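Local coordinates for protein AGR_L_2016p (Agrobacterium tumefaciens, PDB 2GVH) that probably hydrolyses acyl-CoA thioesters to the free acid and coenzyme A, as an acyl-CoA hydrolase built from two hotdog domains, at residues Gly88-Phe93 against Ala193-Cys198; Ala189-Ala194 against Gly199-Leu204; Asp33-Gly38 against Gly44-Gly49. All coordinates share one frame; numbering follows the deposited sequence.

Interaction 1 (Gly88-Phe93 against Ala193-Cys198); sequences GHIVEF and AASRYC
Two flat groups, the Glu92 carboxylate and the Arg196 guanidinium, meet slantwise, their planes 50° apart. Glu92 OE1 comes to the guanidinium obliquely, 3.2 Å from Arg196 NH2, and Ile90 CG2 also lies oblique to it. The result is a salt bridge whose hydrogen bond is weak, since the N-H...O angle is only 131°. The carboxylate is not left to this bond alone: its other oxygen, OE2, pairs with Arg30, so Glu92 sits between two arginines, an arrangement that would be expected to favour its charged form.

Arg196 reaches across because its chain runs extended from CG to NE, crossing Glu92 at about a right angle. Its aliphatic part serves as well as its charge, for Arg196 CG lies 4.0 Å from Ile90 CD1. The long arm of isoleucine suits this spot: CG1 stands anti to the carbonyl carbon, and CD1 at its end also comes 4.1 Å from Ser195 OG, a hydroxyl already engaged by Lys200 O.

Each half of the chain carries a hotdog fold, a curved antiparallel sheet wrapped around a long helix. Strand 89-100 belongs to the first sheet and helix 179-198 to the second half; the axes of 89-93 and 193-198 come within 10.6 Å, their directions 115° apart. Ile90 and Glu92 leave the strand toward the end of the second half's helix, whereas Val91 points away from it and Phe93 packs on helix 49-67, the sheet's own helix. Ile32 on the adjoining strand touches Ile90, Glu92 and Arg196.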
loop_
_atom_site.group_PDB
_atom_site.type_symbol
_atom_site.label_atom_id
_atom_site.label_comp_id
_atom_site.label_asym_id
_atom_site.label_seq_id
_atom_site.Cartn_x
_atom_site.Cartn_y
_atom_site.Cartn_z
ATOM N N GLY B 88 -18.486 -2.698 11.481
ATOM C CA GLY B 88 -17.089 -3.147 11.465
ATOM C C GLY B 88 -16.965 -4.640 11.657
ATOM O O GLY B 88 -17.787 -5.226 12.367
ATOM N N HIS B 89 -15.934 -5.258 11.063
ATOM C CA HIS B 89 -15.785 -6.713 11.096
ATOM C C HIS B 89 -14.337 -7.229 11.288
ATOM O O HIS B 89 -13.383 -6.729 10.705
ATOM C CB HIS B 89 -16.329 -7.319 9.784
ATOM C CG HIS B 89 -17.804 -7.156 9.598
ATOM N ND1 HIS B 89 -18.370 -6.019 9.054
ATOM C CD2 HIS B 89 -18.834 -7.985 9.897
ATOM C CE1 HIS B 89 -19.684 -6.158 9.020
ATOM N NE2 HIS B 89 -19.988 -7.341 9.525
ATOM N N ILE B 90 -14.161 -8.269 12.077
ATOM C CA ILE B 90 -12.947 -9.048 11.910
ATOM C C ILE B 90 -13.208 -10.129 10.882
ATOM O O ILE B 90 -14.139 -10.916 11.044
ATOM C CB ILE B 90 -12.460 -9.733 13.169
ATOM C CG1 ILE B 90 -12.085 -8.718 14.218
ATOM C CG2 ILE B 90 -11.234 -10.512 12.835
ATOM C CD1 ILE B 90 -11.903 -9.330 15.607
ATOM N N VAL B 91 -12.382 -10.178 9.844
ATOM C CA VAL B 91 -12.644 -11.076 8.709
ATOM C C VAL B 91 -11.596 -12.144 8.597
ATOM O O VAL B 91 -10.411 -11.849 8.474
ATOM C CB VAL B 91 -12.788 -10.276 7.383
ATOM C CG1 VAL B 91 -13.323 -11.128 6.307
ATOM C CG2 VAL B 91 -13.790 -9.195 7.612
ATOM N N GLU B 92 -12.019 -13.384 8.653
ATOM C CA GLU B 92 -11.072 -14.478 8.663
ATOM C C GLU B 92 -11.123 -15.281 7.396
ATOM O O GLU B 92 -12.172 -15.736 7.006
ATOM C CB GLU B 92 -11.335 -15.400 9.844
ATOM C CG GLU B 92 -10.194 -16.363 10.105
ATOM C CD GLU B 92 -10.446 -17.347 11.242
ATOM O OE1 GLU B 92 -11.473 -17.259 11.922
ATOM O OE2 GLU B 92 -9.614 -18.252 11.444
ATOM N N PHE B 93 -9.972 -15.478 6.769
ATOM C CA PHE B 93 -9.879 -16.294 5.579
ATOM C C PHE B 93 -9.153 -17.598 5.922
ATOM O O PHE B 93 -7.996 -17.584 6.342
ATOM C CB PHE B 93 -9.145 -15.531 4.492
ATOM C CG PHE B 93 -9.784 -14.210 4.144
ATOM C CD1 PHE B 93 -9.639 -13.112 4.973
ATOM C CD2 PHE B 93 -10.510 -14.063 2.981
ATOM C CE1 PHE B 93 -10.225 -11.894 4.665
ATOM C CE2 PHE B 93 -11.098 -12.864 2.659
ATOM C CZ PHE B 93 -10.953 -11.754 3.502
ATOM N N ALA B 193 -7.404 -11.014 19.057
ATOM C CA ALA B 193 -7.644 -11.753 20.317
ATOM C C ALA B 193 -8.370 -10.980 21.416
ATOM O O ALA B 193 -9.349 -11.484 21.968
ATOM C CB ALA B 193 -6.338 -12.304 20.879
ATOM N N ALA B 194 -7.895 -9.781 21.761
ATOM C CA ALA B 194 -8.641 -8.892 22.698
ATOM C C ALA B 194 -10.092 -8.703 22.322
ATOM O O ALA B 194 -10.989 -8.922 23.129
ATOM C CB ALA B 194 -7.978 -7.479 22.806
ATOM N N SER B 195 -10.314 -8.307 21.080
ATOM C CA SER B 195 -11.648 -7.884 20.639
ATOM C C SER B 195 -12.583 -9.048 20.605
ATOM O O SER B 195 -13.722 -8.955 21.030
ATOM C CB SER B 195 -11.579 -7.235 19.266
ATOM O OG SER B 195 -12.881 -6.996 18.804
ATOM N N ARG B 196 -12.089 -10.158 20.097
ATOM C CA ARG B 196 -12.834 -11.431 20.170
ATOM C C ARG B 196 -13.224 -11.763 21.588
ATOM O O ARG B 196 -14.349 -12.138 21.830
ATOM C CB ARG B 196 -12.054 -12.589 19.528
ATOM C CG ARG B 196 -12.156 -12.572 18.003
ATOM C CD ARG B 196 -11.392 -13.705 17.380
ATOM N NE ARG B 196 -11.590 -13.826 15.934
ATOM C CZ ARG B 196 -10.941 -14.710 15.179
ATOM N NH1 ARG B 196 -10.050 -15.536 15.721
ATOM N NH2 ARG B 196 -11.179 -14.790 13.878
ATOM N N TYR B 197 -12.313 -11.565 22.535
ATOM C CA TYR B 197 -12.584 -11.893 23.940
ATOM C C TYR B 197 -13.699 -11.046 24.524
ATOM O O TYR B 197 -14.594 -11.557 25.150
ATOM C CB TYR B 197 -11.324 -11.706 24.781
ATOM C CG TYR B 197 -11.477 -12.187 26.189
ATOM C CD1 TYR B 197 -11.250 -13.524 26.509
ATOM C CD2 TYR B 197 -11.879 -11.324 27.204
ATOM C CE1 TYR B 197 -11.405 -13.987 27.810
ATOM C CE2 TYR B 197 -12.041 -11.787 28.515
ATOM C CZ TYR B 197 -11.797 -13.121 28.802
ATOM O OH TYR B 197 -11.945 -13.608 30.081
ATOM N N CYS B 198 -13.649 -9.739 24.333
ATOM C CA CYS B 198 -14.616 -8.898 25.009
ATOM C C CYS B 198 -15.892 -8.626 24.183
ATOM O O CYS B 198 -16.873 -8.144 24.717
ATOM C CB CYS B 198 -13.938 -7.606 25.436
ATOM S SG CYS B 198 -13.467 -6.470 24.082
#

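Interaction 2 (Ala189-Ala194 against Gly199-Leu204); sequences AAFVAA and GKLVVL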
loop_
_atom_site.group_PDB
_atom_site.type_symbol
_atom_site.label_atom_id
_atom_site.label_comp_id
_atom_site.label_asym_id
_atom_site.label_seq_id
_atom_site.Cartn_x
_atom_site.Cartn_y
_atom_site.Cartn_z
ATOM N N ALA B 189 -2.607 -8.837 15.627
ATOM C CA ALA B 189 -3.037 -10.075 16.306
ATOM C C ALA B 189 -3.546 -9.817 17.736
ATOM O O ALA B 189 -4.509 -10.414 18.177
ATOM C CB ALA B 189 -1.933 -11.152 16.282
ATOM N N ALA B 190 -2.945 -8.879 18.445
ATOM C CA ALA B 190 -3.407 -8.536 19.788
ATOM C C ALA B 190 -4.799 -7.887 19.741
ATOM O O ALA B 190 -5.653 -8.127 20.590
ATOM C CB ALA B 190 -2.445 -7.594 20.435
ATOM N N PHE B 191 -5.033 -7.053 18.739
ATOM C CA PHE B 191 -6.347 -6.475 18.570
ATOM C C PHE B 191 -7.387 -7.554 18.320
ATOM O O PHE B 191 -8.440 -7.539 18.906
ATOM C CB PHE B 191 -6.332 -5.489 17.414
ATOM C CG PHE B 191 -7.673 -4.969 17.091
ATOM C CD1 PHE B 191 -8.584 -5.756 16.381
ATOM C CD2 PHE B 191 -8.073 -3.734 17.545
ATOM C CE1 PHE B 191 -9.861 -5.310 16.110
ATOM C CE2 PHE B 191 -9.346 -3.274 17.260
ATOM C CZ PHE B 191 -10.242 -4.061 16.548
ATOM N N VAL B 192 -7.073 -8.517 17.458
ATOM C CA VAL B 192 -7.993 -9.594 17.141
ATOM C C VAL B 192 -8.369 -10.376 18.405
ATOM O O VAL B 192 -9.528 -10.383 18.791
ATOM C CB VAL B 192 -7.398 -10.526 16.046
ATOM C CG1 VAL B 192 -8.136 -11.906 15.970
ATOM C CG2 VAL B 192 -7.372 -9.819 14.699
ATOM N N ALA B 193 -7.404 -11.014 19.057
ATOM C CA ALA B 193 -7.644 -11.753 20.317
ATOM C C ALA B 193 -8.370 -10.980 21.416
ATOM O O ALA B 193 -9.349 -11.484 21.968
ATOM C CB ALA B 193 -6.338 -12.304 20.879
ATOM N N ALA B 194 -7.895 -9.781 21.761
ATOM C CA ALA B 194 -8.641 -8.892 22.698
ATOM C C ALA B 194 -10.092 -8.703 22.322
ATOM O O ALA B 194 -10.989 -8.922 23.129
ATOM C CB ALA B 194 -7.978 -7.479 22.806
ATOM N N GLY B 199 -15.864 -8.917 22.882
ATOM C CA GLY B 199 -16.999 -8.642 22.008
ATOM C C GLY B 199 -17.150 -7.179 21.629
ATOM O O GLY B 199 -18.156 -6.785 21.072
ATOM N N LYS B 200 -16.122 -6.379 21.881
ATOM C CA LYS B 200 -16.205 -4.944 21.662
ATOM C C LYS B 200 -15.006 -4.474 20.865
ATOM O O LYS B 200 -14.021 -5.208 20.715
ATOM C CB LYS B 200 -16.250 -4.199 23.009
ATOM C CG LYS B 200 -17.459 -4.474 23.880
ATOM C CD LYS B 200 -17.311 -3.809 25.266
ATOM C CE LYS B 200 -18.650 -3.321 25.811
ATOM N NZ LYS B 200 -19.535 -4.446 26.185
ATOM N N LEU B 201 -15.081 -3.234 20.383
ATOM C CA LEU B 201 -13.916 -2.558 19.836
ATOM C C LEU B 201 -12.862 -2.400 20.919
ATOM O O LEU B 201 -13.203 -2.106 22.057
ATOM C CB LEU B 201 -14.328 -1.200 19.323
ATOM C CG LEU B 201 -13.329 -0.298 18.611
ATOM C CD1 LEU B 201 -12.616 -1.037 17.476
ATOM C CD2 LEU B 201 -14.117 0.886 18.070
ATOM N N VAL B 202 -11.590 -2.599 20.589
ATOM C CA VAL B 202 -10.531 -2.368 21.568
ATOM C C VAL B 202 -9.448 -1.436 21.033
ATOM O O VAL B 202 -9.297 -1.284 19.823
ATOM C CB VAL B 202 -9.874 -3.680 22.020
ATOM C CG1 VAL B 202 -10.909 -4.626 22.583
ATOM C CG2 VAL B 202 -9.177 -4.324 20.870
ATOM N N VAL B 203 -8.685 -0.827 21.942
ATOM C CA VAL B 203 -7.583 0.061 21.543
ATOM C C VAL B 203 -6.345 -0.262 22.334
ATOM O O VAL B 203 -6.431 -0.643 23.499
ATOM C CB VAL B 203 -7.925 1.547 21.713
ATOM C CG1 VAL B 203 -9.050 1.931 20.762
ATOM C CG2 VAL B 203 -8.301 1.841 23.166
ATOM N N LEU B 204 -5.209 -0.170 21.665
ATOM C CA LEU B 204 -3.904 -0.343 22.256
ATOM C C LEU B 204 -3.606 0.777 23.268
ATOM O O LEU B 204 -3.680 1.965 22.904
ATOM C CB LEU B 204 -2.861 -0.282 21.134
ATOM C CG LEU B 204 -1.410 -0.312 21.578
ATOM C CD1 LEU B 204 -1.085 -1.728 22.119
ATOM C CD2 LEU B 204 -0.515 0.038 20.444
#
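Phe191 turns its ring toward Val202 and Leu201 because its CG stands anti to the backbone N (chi1 174°), which carries the side chain off the helix from a CB that itself faces neither squarely toward nor away from the strand. Beyond CB, CG is the first atom to meet the other segment, 4.1 Å from Val202 CG2. The same methyl is closer to the next atom, Phe191 CD2, at 3.6 Å. One bond further, Phe191 CE2 has the carbonyl oxygen Val202 O at the ring edge, near the ring plane. At the tip, Phe191 CZ meets Leu201 CD1 at 4.0 Å, the methyl again lying in plane at the edge.

This is the join between the central helix of the second hotdog domain, 179-198, and strand 202-211 at the margin of the sheet that wraps it. Gly199 makes the turn out of the helix with a positive phi of 76°, a value that favours glycine.

Val202 is branched to serve two helix residues. With chi1 at -57°, CG1 stands anti to the carbonyl carbon and CG2 falls between the backbone N and the carbonyl carbon. CG2 lies against the phenylalanine and also 3.9 Å from Ala194 CB, while Val202 CG1 is 4.1 Å from that same CB. A small alanine lets the strand come near the helix here, and Met262 of strand 252-264 touches Phe191, Ala194 and Val202 alike.

Interaction 3 (Asp33-Gly38 against Gly44-Gly49); sequences DIVFPG and GTLFGG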
loop_
_atom_site.group_PDB
_atom_site.type_symbol
_atom_site.label_atom_id
_atom_site.label_comp_id
_atom_site.label_asym_id
_atom_site.label_seq_id
_atom_site.Cartn_x
_atom_site.Cartn_y
_atom_site.Cartn_z
ATOM N N ASP B 33 -8.105 -10.068 8.433
ATOM C CA ASP B 33 -8.093 -8.641 8.194
ATOM C C ASP B 33 -9.203 -7.933 8.959
ATOM O O ASP B 33 -10.286 -8.448 9.106
ATOM C CB ASP B 33 -8.242 -8.362 6.718
ATOM C CG ASP B 33 -7.838 -6.925 6.349
ATOM O OD1 ASP B 33 -7.209 -6.211 7.189
ATOM O OD2 ASP B 33 -8.158 -6.497 5.210
ATOM N N ILE B 34 -8.929 -6.751 9.458
ATOM C CA ILE B 34 -9.942 -5.966 10.164
ATOM C C ILE B 34 -10.539 -4.902 9.288
ATOM O O ILE B 34 -9.804 -4.167 8.676
ATOM C CB ILE B 34 -9.346 -5.255 11.339
ATOM C CG1 ILE B 34 -8.756 -6.262 12.285
ATOM C CG2 ILE B 34 -10.416 -4.423 12.067
ATOM C CD1 ILE B 34 -7.480 -5.772 12.817
ATOM N N VAL B 35 -11.864 -4.806 9.244
ATOM C CA VAL B 35 -12.527 -3.634 8.629
ATOM C C VAL B 35 -13.131 -2.818 9.768
ATOM O O VAL B 35 -14.042 -3.290 10.439
ATOM C CB VAL B 35 -13.660 -4.068 7.664
ATOM C CG1 VAL B 35 -14.396 -2.878 7.106
ATOM C CG2 VAL B 35 -13.129 -4.900 6.554
ATOM N N PHE B 36 -12.639 -1.614 9.987
ATOM C CA PHE B 36 -13.150 -0.748 11.070
ATOM C C PHE B 36 -14.503 -0.090 10.801
ATOM O O PHE B 36 -14.826 0.198 9.652
ATOM C CB PHE B 36 -12.143 0.368 11.379
ATOM C CG PHE B 36 -10.949 -0.092 12.132
ATOM C CD1 PHE B 36 -9.832 -0.577 11.467
ATOM C CD2 PHE B 36 -10.938 -0.064 13.510
ATOM C CE1 PHE B 36 -8.707 -1.039 12.179
ATOM C CE2 PHE B 36 -9.823 -0.520 14.228
ATOM C CZ PHE B 36 -8.711 -1.004 13.564
ATOM N N PRO B 37 -15.280 0.198 11.867
ATOM C CA PRO B 37 -16.593 0.820 11.700
ATOM C C PRO B 37 -16.469 2.130 10.947
ATOM O O PRO B 37 -15.617 2.945 11.276
ATOM C CB PRO B 37 -17.047 1.070 13.140
ATOM C CG PRO B 37 -16.345 0.053 13.913
ATOM C CD PRO B 37 -14.990 -0.048 13.288
ATOM N N GLY B 38 -17.281 2.309 9.918
ATOM C CA GLY B 38 -17.257 3.538 9.165
ATOM C C GLY B 38 -16.198 3.642 8.081
ATOM O O GLY B 38 -16.188 4.637 7.346
ATOM N N GLY B 44 -16.072 -1.454 1.134
ATOM C CA GLY B 44 -16.482 -1.544 -0.264
ATOM C C GLY B 44 -15.555 -2.361 -1.143
ATOM O O GLY B 44 -15.973 -2.853 -2.187
ATOM N N THR B 45 -14.292 -2.490 -0.725
ATOM C CA THR B 45 -13.308 -3.245 -1.484
ATOM C C THR B 45 -13.148 -4.651 -0.953
ATOM O O THR B 45 -12.964 -5.590 -1.724
ATOM C CB THR B 45 -11.915 -2.575 -1.494
ATOM O OG1 THR B 45 -11.490 -2.296 -0.151
ATOM C CG2 THR B 45 -11.932 -1.313 -2.334
ATOM N N LEU B 46 -13.213 -4.789 0.364
ATOM C CA LEU B 46 -13.068 -6.093 0.981
ATOM C C LEU B 46 -14.290 -6.972 0.739
ATOM O O LEU B 46 -14.155 -8.155 0.477
ATOM C CB LEU B 46 -12.787 -5.951 2.467
ATOM C CG LEU B 46 -12.297 -7.257 3.070
ATOM C CD1 LEU B 46 -11.027 -7.053 3.817
ATOM C CD2 LEU B 46 -13.366 -7.789 3.967
ATOM N N PHE B 47 -15.486 -6.409 0.840
ATOM C CA PHE B 47 -16.671 -7.134 0.409
ATOM C C PHE B 47 -16.854 -6.771 -1.051
ATOM O O PHE B 47 -17.763 -6.019 -1.456
ATOM C CB PHE B 47 -17.855 -6.762 1.279
ATOM C CG PHE B 47 -17.645 -7.072 2.728
ATOM C CD1 PHE B 47 -17.682 -8.378 3.176
ATOM C CD2 PHE B 47 -17.407 -6.048 3.647
ATOM C CE1 PHE B 47 -17.488 -8.676 4.502
ATOM C CE2 PHE B 47 -17.231 -6.327 4.984
ATOM C CZ PHE B 47 -17.264 -7.657 5.410
ATOM N N GLY B 48 -15.928 -7.297 -1.837
ATOM C CA GLY B 48 -15.683 -6.859 -3.208
ATOM C C GLY B 48 -14.397 -7.545 -3.599
ATOM O O GLY B 48 -14.057 -8.628 -3.060
ATOM N N GLY B 49 -13.666 -6.900 -4.500
ATOM C CA GLY B 49 -12.519 -7.512 -5.167
ATOM C C GLY B 49 -11.382 -7.851 -4.227
ATOM O O GLY B 49 -10.722 -8.886 -4.379
#
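Leu46 sets its two methyls against two side chains of strand 29-35: CD1 reaches Asp33 and CD2 reaches Val35, with CD1 also near the valine. Against Asp33 it lies antiparallel: the two side chains slide past each other in opposite directions, bringing Leu46 CD1 to 3.2 Å from Asp33 OD2. Against Val35 the approach is oblique instead, with Leu46 CD2 at 3.9 Å from Val35 CG2 and Leu46 CD1 slightly farther from that methyl. Asp33 and Val35 can share one leucine because, two residues apart on a strand, both face the same way, and Ile34 between them points away. The valine offers CG2 by holding it beside the backbone N, anti to the carbonyl carbon.

The same CD2 also stands over the ring of Phe47, the next residue. It sits 4.1 Å above the ring centre and meets the valine at roughly a right angle to that direction. Phe47 is the centre of an inverse gamma turn that ends the short helix, and Gly48 follows at the N-cap of helix 49-67 in a backbone conformation where a side chain would run into Gly44 O; glycine therefore suits the link between the helices.

The polar ties of Asp33 named here are weak. OD1 bends back to a weak bond from Ile34 N (2.9 Å, 116°) and forms a long, weak ion pair with Lys188, while OD2 takes a weak hydrogen bond from His42. Farther along, Pro37 O bonds to Thr40 OG1 of a second subunit.

The contact fastens helix 40-46 to the strand outermost in this chain's first hotdog sheet, just before the N-terminus of helix 49-67. Met111 of strand 104-115 lies against Leu46 and Phe47, and Leu54 of helix 49-67 touches Asp33.

How the interactions relate
Interaction 3 comes first along the chain, closing before interaction 1 opens, and interaction 2 starts on the helix where interaction 1 ends. Interactions 1 and 2 have centres about 7 Å apart and share Ala193 and Ala194 of helix 179-198; Ser195 CA packs on Val202 CG1 between them. Interactions 1 and 3, about 13 Å apart, use neighbouring strands of the first sheet, joined by backbone bonds such as Val91 N to Asp33 O. Interactions 2 and 3 lie about 17 Å apart, yet Phe191 packs on Ile34 and Phe36. Interaction 1 joins the two hotdog halves of one chain, while interactions 2 and 3 each consolidate one of them and touch through Phe191.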